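Local atomic coordinates of HAD superfamily hydrolase (Brucella suis biovar 1, PDB entry 6NQ4), a protein that probably acts as a phosphatase of the haloacid dehalogenase superfamily. Residues C149-P160 with R188-L199. Numbering follows the deposited sequence.
Sequences CTGLYDDEVETP and RGPRLIWCAGAL. With EDO (1,2-ethanediol), chain F.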
ATOM      1  N   CYS A 149       7.473  -0.235  12.177  1.00 14.66           N
ATOM      2  CA  CYS A 149       6.121  -0.716  12.407  1.00 14.64           C
ATOM      3  C   CYS A 149       5.563  -1.231  11.091  1.00 14.88           C
ATOM      4  O   CYS A 149       5.303  -0.453  10.161  1.00 16.08           O
ATOM      5  CB  CYS A 149       5.252   0.401  12.968  1.00 15.52           C
ATOM      6  SG  CYS A 149       3.549  -0.107  13.268  1.00 18.06           S
ATOM      7  N   THR A 150       5.369  -2.543  11.020  1.00 15.65           N
ATOM      8  CA  THR A 150       4.713  -3.157   9.871  1.00 14.69           C
ATOM      9  C   THR A 150       3.226  -3.369  10.099  1.00 15.37           C
ATOM     10  O   THR A 150       2.496  -3.559   9.127  1.00 16.59           O
ATOM     11  CB  THR A 150       5.344  -4.517   9.557  1.00 15.59           C
ATOM     12  OG1 THR A 150       5.218  -5.371  10.705  1.00 16.99           O
ATOM     13  CG2 THR A 150       6.812  -4.365   9.177  1.00 17.18           C
ATOM     14  N   GLY A 151       2.759  -3.318  11.347  1.00 15.62           N
ATOM     15  CA  GLY A 151       1.364  -3.581  11.661  1.00 16.62           C
ATOM     16  C   GLY A 151       1.207  -3.778  13.157  1.00 16.02           C
ATOM     17  O   GLY A 151       2.114  -3.484  13.928  1.00 17.65           O
ATOM     18  N   LEU A 152       0.052  -4.285  13.556  1.00 17.43           N
ATOM     19  CA  LEU A 152      -0.144  -4.606  14.965  1.00 17.63           C
ATOM     20  C   LEU A 152       0.370  -6.025  15.239  1.00 17.60           C
ATOM     21  O   LEU A 152       0.441  -6.864  14.338  1.00 20.17           O
ATOM     22  CB  LEU A 152      -1.627  -4.482  15.357  1.00 19.95           C
ATOM     23  CG  LEU A 152      -2.197  -3.070  15.560  1.00 19.56           C
ATOM     24  CD1 LEU A 152      -2.127  -2.195  14.302  1.00 19.86           C
ATOM     25  CD2 LEU A 152      -3.635  -3.187  16.065  1.00 19.90           C
ATOM     26  N   TYR A 153       0.738  -6.291  16.499  1.00 18.34           N
ATOM     27  CA  TYR A 153       1.206  -7.633  16.863  1.00 19.02           C
ATOM     28  C   TYR A 153       0.148  -8.698  16.600  1.00 21.37           C
ATOM     29  O   TYR A 153       0.462  -9.790  16.105  1.00 23.37           O
ATOM     30  CB  TYR A 153       1.644  -7.689  18.328  1.00 19.34           C
ATOM     31  CG  TYR A 153       2.894  -6.896  18.606  1.00 20.18           C
ATOM     32  CD1 TYR A 153       4.101  -7.242  18.005  1.00 20.06           C
ATOM     33  CD2 TYR A 153       2.874  -5.793  19.461  1.00 21.83           C
ATOM     34  CE1 TYR A 153       5.256  -6.515  18.246  1.00 19.34           C
ATOM     35  CE2 TYR A 153       4.014  -5.060  19.701  1.00 20.25           C
ATOM     36  CZ  TYR A 153       5.208  -5.418  19.092  1.00 19.51           C
ATOM     37  OH  TYR A 153       6.334  -4.673  19.355  1.00 21.50           O
ATOM     38  N   ASP A 154      -1.108  -8.419  16.947  1.00 21.41           N
ATOM     39  CA  ASP A 154      -2.209  -9.349  16.675  1.00 23.58           C
ATOM     40  C   ASP A 154      -3.396  -8.502  16.224  1.00 22.44           C
ATOM     41  O   ASP A 154      -4.219  -8.063  17.040  1.00 23.48           O
ATOM     42  CB  ASP A 154      -2.554 -10.211  17.878  1.00 26.82           C
ATOM     43  CG  ASP A 154      -3.684 -11.194  17.576  1.00 31.70           C
ATOM     44  OD1 ASP A 154      -4.313 -11.083  16.496  1.00 32.84           O
ATOM     45  OD2 ASP A 154      -3.943 -12.091  18.400  1.00 35.19           O
ATOM     46  N   ASP A 155      -3.494  -8.303  14.919  1.00 22.40           N
ATOM     47  CA  ASP A 155      -4.455  -7.354  14.381  1.00 23.51           C
ATOM     48  C   ASP A 155      -5.876  -7.890  14.327  1.00 25.91           C
ATOM     49  O   ASP A 155      -6.782  -7.160  13.912  1.00 27.43           O
ATOM     50  CB  ASP A 155      -3.997  -6.826  13.016  1.00 23.88           C
ATOM     51  CG  ASP A 155      -3.951  -7.897  11.933  1.00 25.07           C
ATOM     52  OD1 ASP A 155      -4.478  -9.024  12.113  1.00 25.19           O
ATOM     53  OD2 ASP A 155      -3.373  -7.582  10.867  1.00 26.57           O
ATOM     54  N   GLU A 156      -6.105  -9.140  14.722  1.00 24.48           N
ATOM     55  CA  GLU A 156      -7.478  -9.619  14.798  1.00 27.04           C
ATOM     56  C   GLU A 156      -8.139  -9.290  16.125  1.00 29.03           C
ATOM     57  O   GLU A 156      -9.368  -9.347  16.214  1.00 31.11           O
ATOM     58  CB  GLU A 156      -7.557 -11.124  14.507  1.00 29.51           C
ATOM     59  CG  GLU A 156      -7.218 -11.506  13.065  1.00 31.63           C
ATOM     60  CD  GLU A 156      -8.354 -11.251  12.065  1.00 33.64           C
ATOM     61  OE1 GLU A 156      -9.448 -10.787  12.467  1.00 35.23           O
ATOM     62  OE2 GLU A 156      -8.155 -11.530  10.861  1.00 34.04           O
ATOM     63  N   VAL A 157      -7.369  -8.925  17.147  1.00 29.65           N
ATOM     64  CA  VAL A 157      -7.952  -8.638  18.457  1.00 31.03           C
ATOM     65  C   VAL A 157      -7.546  -7.292  19.032  1.00 30.81           C
ATOM     66  O   VAL A 157      -8.240  -6.778  19.928  1.00 33.84           O
ATOM     67  CB  VAL A 157      -7.664  -9.764  19.477  1.00 35.78           C
ATOM     68  CG1 VAL A 157      -8.025 -11.120  18.904  1.00 37.21           C
ATOM     69  CG2 VAL A 157      -6.216  -9.726  19.917  1.00 37.63           C
ATOM     70  N   GLU A 158      -6.454  -6.681  18.586  1.00 27.23           N
ATOM     71  CA  GLU A 158      -5.940  -5.462  19.188  1.00 26.60           C
ATOM     72  C   GLU A 158      -6.457  -4.236  18.453  1.00 26.67           C
ATOM     73  O   GLU A 158      -6.885  -4.305  17.298  1.00 26.69           O
ATOM     74  CB  GLU A 158      -4.408  -5.473  19.148  1.00 25.92           C
ATOM     75  CG  GLU A 158      -3.811  -6.591  19.998  1.00 27.70           C
ATOM     76  CD  GLU A 158      -2.323  -6.793  19.779  1.00 28.07           C
ATOM     77  OE1 GLU A 158      -1.747  -6.208  18.823  1.00 25.02           O
ATOM     78  OE2 GLU A 158      -1.731  -7.568  20.575  1.00 31.58           O
ATOM     79  N   THR A 159      -6.399  -3.100  19.134  1.00 25.41           N
ATOM     80  CA  THR A 159      -6.772  -1.810  18.570  1.00 26.33           C
ATOM     81  C   THR A 159      -5.678  -0.806  18.872  1.00 24.01           C
ATOM     82  O   THR A 159      -4.795  -1.060  19.697  1.00 23.59           O
ATOM     83  CB  THR A 159      -8.083  -1.317  19.193  1.00 29.23           C
ATOM     84  OG1 THR A 159      -7.834  -0.900  20.541  1.00 30.47           O
ATOM     85  CG2 THR A 159      -9.153  -2.397  19.161  1.00 30.34           C
ATOM     86  N   PRO A 160      -5.709   0.362  18.224  1.00 22.74           N
ATOM     87  CA  PRO A 160      -4.659   1.358  18.490  1.00 23.36           C
ATOM     88  C   PRO A 160      -4.591   1.796  19.942  1.00 24.11           C
ATOM     89  O   PRO A 160      -3.500   2.126  20.417  1.00 25.25           O
ATOM     90  CB  PRO A 160      -5.026   2.508  17.544  1.00 24.54           C
ATOM     91  CG  PRO A 160      -5.730   1.823  16.405  1.00 25.13           C
ATOM     92  CD  PRO A 160      -6.541   0.745  17.067  1.00 24.87           C
ATOM     93  N   ARG A 188     -10.439  -7.307   5.328  1.00 17.54           N
ATOM     94  CA  ARG A 188     -10.044  -8.713   5.349  1.00 17.51           C
ATOM     95  C   ARG A 188     -11.352  -9.489   5.286  1.00 17.79           C
ATOM     96  O   ARG A 188     -12.031  -9.664   6.307  1.00 19.00           O
ATOM     97  CB  ARG A 188      -9.234  -9.063   6.591  1.00 19.10           C
ATOM     98  CG  ARG A 188      -8.543 -10.431   6.464  1.00 20.78           C
ATOM     99  CD  ARG A 188      -7.600 -10.667   7.646  1.00 22.38           C
ATOM    100  NE  ARG A 188      -6.434  -9.795   7.569  1.00 23.35           N
ATOM    101  CZ  ARG A 188      -5.677  -9.469   8.612  1.00 24.82           C
ATOM    102  NH1 ARG A 188      -5.960  -9.950   9.810  1.00 25.34           N
ATOM    103  NH2 ARG A 188      -4.639  -8.663   8.452  1.00 25.98           N
ATOM    104  N   GLY A 189     -11.738  -9.882   4.075  1.00 18.54           N
ATOM    105  CA  GLY A 189     -13.074 -10.369   3.856  1.00 19.82           C
ATOM    106  C   GLY A 189     -14.053  -9.324   4.350  1.00 20.59           C
ATOM    107  O   GLY A 189     -13.949  -8.143   4.003  1.00 21.13           O
ATOM    108  N   PRO A 190     -14.979  -9.729   5.227  1.00 22.51           N
ATOM    109  CA  PRO A 190     -15.991  -8.796   5.734  1.00 22.95           C
ATOM    110  C   PRO A 190     -15.498  -7.881   6.839  1.00 21.76           C
ATOM    111  O   PRO A 190     -16.244  -6.973   7.229  1.00 24.95           O
ATOM    112  CB  PRO A 190     -17.068  -9.742   6.290  1.00 24.38           C
ATOM    113  CG  PRO A 190     -16.257 -10.900   6.812  1.00 24.98           C
ATOM    114  CD  PRO A 190     -15.173 -11.089   5.758  1.00 24.28           C
ATOM    115  N   ARG A 191     -14.304  -8.108   7.378  1.00 20.08           N
ATOM    116  CA  ARG A 191     -13.813  -7.368   8.531  1.00 18.80           C
ATOM    117  C   ARG A 191     -13.003  -6.144   8.096  1.00 17.62           C
ATOM    118  O   ARG A 191     -12.475  -6.078   6.978  1.00 19.36           O
ATOM    119  CB  ARG A 191     -12.939  -8.284   9.405  1.00 20.46           C
ATOM    120  CG  ARG A 191     -13.731  -9.417  10.071  1.00 24.11           C
ATOM    121  CD  ARG A 191     -12.915 -10.304  11.036  1.00 26.34           C
ATOM    122  NE  ARG A 191     -11.686 -10.844  10.441  1.00 29.23           N
ATOM    123  CZ  ARG A 191     -11.640 -11.780   9.497  1.00 33.73           C
ATOM    124  NH1 ARG A 191     -12.758 -12.312   9.011  1.00 36.68           N
ATOM    125  NH2 ARG A 191     -10.466 -12.182   9.032  1.00 35.05           N
ATOM    126  N   LEU A 192     -12.904  -5.167   9.001  1.00 18.54           N
ATOM    127  CA  LEU A 192     -11.943  -4.068   8.898  1.00 18.35           C
ATOM    128  C   LEU A 192     -10.869  -4.272   9.956  1.00 18.71           C
ATOM    129  O   LEU A 192     -11.187  -4.555  11.123  1.00 20.47           O
ATOM    130  CB  LEU A 192     -12.620  -2.702   9.071  1.00 19.25           C
ATOM    131  CG  LEU A 192     -13.504  -2.293   7.890  1.00 20.35           C
ATOM    132  CD1 LEU A 192     -14.457  -1.164   8.259  1.00 21.13           C
ATOM    133  CD2 LEU A 192     -12.611  -1.878   6.748  1.00 21.62           C
ATOM    134  N   ILE A 193      -9.609  -4.158   9.540  1.00 17.18           N
ATOM    135  CA  ILE A 193      -8.447  -4.486  10.354  1.00 17.41           C
ATOM    136  C   ILE A 193      -7.559  -3.253  10.453  1.00 15.55           C
ATOM    137  O   ILE A 193      -7.259  -2.613   9.437  1.00 16.24           O
ATOM    138  CB  ILE A 193      -7.670  -5.634   9.682  1.00 18.01           C
ATOM    139  CG1 ILE A 193      -8.573  -6.856   9.456  1.00 20.67           C
ATOM    140  CG2 ILE A 193      -6.441  -5.995  10.483  1.00 18.64           C
ATOM    141  CD1 ILE A 193      -9.063  -7.501  10.728  1.00 21.92           C
ATOM    142  N   TRP A 194      -7.077  -2.963  11.662  1.00 16.24           N
ATOM    143  CA  TRP A 194      -6.177  -1.834  11.856  1.00 16.60           C
ATOM    144  C   TRP A 194      -4.804  -2.139  11.266  1.00 17.08           C
ATOM    145  O   TRP A 194      -4.309  -3.264  11.381  1.00 18.57           O
ATOM    146  CB  TRP A 194      -6.010  -1.554  13.350  1.00 18.10           C
ATOM    147  CG  TRP A 194      -7.261  -1.056  13.989  1.00 20.18           C
ATOM    148  CD1 TRP A 194      -8.059  -1.737  14.865  1.00 21.71           C
ATOM    149  CD2 TRP A 194      -7.864   0.223  13.798  1.00 22.42           C
ATOM    150  NE1 TRP A 194      -9.134  -0.960  15.219  1.00 23.42           N
ATOM    151  CE2 TRP A 194      -9.033   0.256  14.595  1.00 23.26           C
ATOM    152  CE3 TRP A 194      -7.538   1.342  13.033  1.00 22.71           C
ATOM    153  CZ2 TRP A 194      -9.883   1.367  14.638  1.00 25.36           C
ATOM    154  CZ3 TRP A 194      -8.381   2.447  13.080  1.00 25.10           C
ATOM    155  CH2 TRP A 194      -9.537   2.453  13.881  1.00 25.49           C
ATOM    156  N   CYS A 195      -4.181  -1.125  10.668  1.00 16.45           N
ATOM    157  CA  CYS A 195      -2.884  -1.265  10.016  1.00 16.08           C
ATOM    158  C   CYS A 195      -1.843  -0.374  10.684  1.00 15.64           C
ATOM    159  O   CYS A 195      -2.139   0.440  11.562  1.00 17.07           O
ATOM    160  CB  CYS A 195      -2.985  -0.872   8.547  1.00 17.30           C
ATOM    161  SG  CYS A 195      -4.071  -1.892   7.566  1.00 18.83           S
ATOM    162  N   ALA A 196      -0.602  -0.499  10.202  1.00 15.91           N
ATOM    163  CA  ALA A 196       0.514   0.256  10.761  1.00 15.85           C
ATOM    164  C   ALA A 196       0.256   1.754  10.731  1.00 15.70           C
ATOM    165  O   ALA A 196       0.706   2.478  11.625  1.00 17.15           O
ATOM    166  CB  ALA A 196       1.785  -0.051   9.979  1.00 15.88           C
ATOM    167  N   GLY A 197      -0.436   2.244   9.694  1.00 16.01           N
ATOM    168  CA  GLY A 197      -0.677   3.668   9.569  1.00 16.93           C
ATOM    169  C   GLY A 197      -1.471   4.238  10.727  1.00 16.40           C
ATOM    170  O   GLY A 197      -1.326   5.418  11.067  1.00 17.27           O
ATOM    171  N   ALA A 198      -2.350   3.429  11.325  1.00 16.42           N
ATOM    172  CA  ALA A 198      -3.075   3.895  12.503  1.00 17.37           C
ATOM    173  C   ALA A 198      -2.116   4.181  13.649  1.00 16.83           C
ATOM    174  O   ALA A 198      -2.273   5.177  14.370  1.00 18.08           O
ATOM    175  CB  ALA A 198      -4.081   2.829  12.913  1.00 18.22           C
ATOM    176  N   LEU A 199      -1.110   3.322  13.834  1.00 15.83           N
ATOM    177  CA  LEU A 199      -0.120   3.548  14.883  1.00 15.90           C
ATOM    178  C   LEU A 199       0.805   4.707  14.534  1.00 16.19           C
ATOM    179  O   LEU A 199       1.150   5.511  15.403  1.00 16.46           O
ATOM    180  CB  LEU A 199       0.676   2.269  15.140  1.00 16.05           C
ATOM    181  CG  LEU A 199      -0.130   1.042  15.557  1.00 17.06           C
ATOM    182  CD1 LEU A 199       0.797  -0.127  15.928  1.00 18.93           C
ATOM    183  CD2 LEU A 199      -1.073   1.344  16.710  1.00 19.91           C
TER
HETATM  184  C1  EDO F 304      -9.436  -5.867  15.297  1.00 28.38           C
HETATM  185  O1  EDO F 304      -9.368  -4.922  16.374  1.00 30.10           O
HETATM  186  C2  EDO F 304      -9.211  -5.126  13.984  1.00 27.61           C
HETATM  187  O2  EDO F 304      -7.804  -4.835  13.797  1.00 25.48           O
HETATM  188  O   HOH W   1      -0.009  -2.810   8.458  1.00 17.09           O
HETATM  189  O   HOH W   2      -1.920  -4.653  11.444  1.00 22.46           O
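Asp155 and Glu156 meet Arg188 and Arg191 in a four-residue salt-bridge network. Arg188 grips Asp155 end-on: NH1 bonds OD1 at 2.9 Å, nearly straight at 172°, and NH2 bonds OD2. Both oxygens lie close to the guanidinium plane, yet the carboxylate is turned 45° from it. Asp155 holds CG between its backbone N and carbonyl carbon (chi1 65°), which aims the carboxylate across at Arg188. Arg191 takes Glu156 side-on, with NE to OE1 and NH2 to OE2, both 3.0 Å. Glu156 OE2 also accepts from Arg188 NH1, and the two arginines approach it from opposite faces of the carboxylate. Arg191 NH2 has a second acidic partner in Glu51. Ile193 CG1 lies over the centre of one face of the Arg188 guanidinium.

Apolar packing follows toward the helix. Pro160 CD sits over the five-membered ring of Trp194, 3.4 Å from its centroid, a CH-pi contact. Leu152 runs alongside Trp194, with CD2 against CB, while its CD1 meets Leu199 CD1. Cys149 SG rests on Ala196 CB at 3.7 Å and also meets Leu199 CD1.

Small molecules bridge the backbones. One water accepts from Ala196 N and donates to Thr150 O; another accepts from Leu152 N and lies 2.8 Å from Trp194 O, one of several competing acceptors. A 1,2-ethanediol, probably from crystallisation, accepts from Trp194 N and donates to Asp155 O through O2, and donates to Glu158 O through O1.

The contact lies in what is probably the cap domain. Loop 149-160 links strand 146-149 of its five-stranded parallel sheet to helix 164-172. It packs against the start of helix 196-205 and the hairpin of strands 185-188 and 191-194, closed by a type II' turn from Arg188 to Arg191. Cys149 and Ala196 both touch strand 177-179.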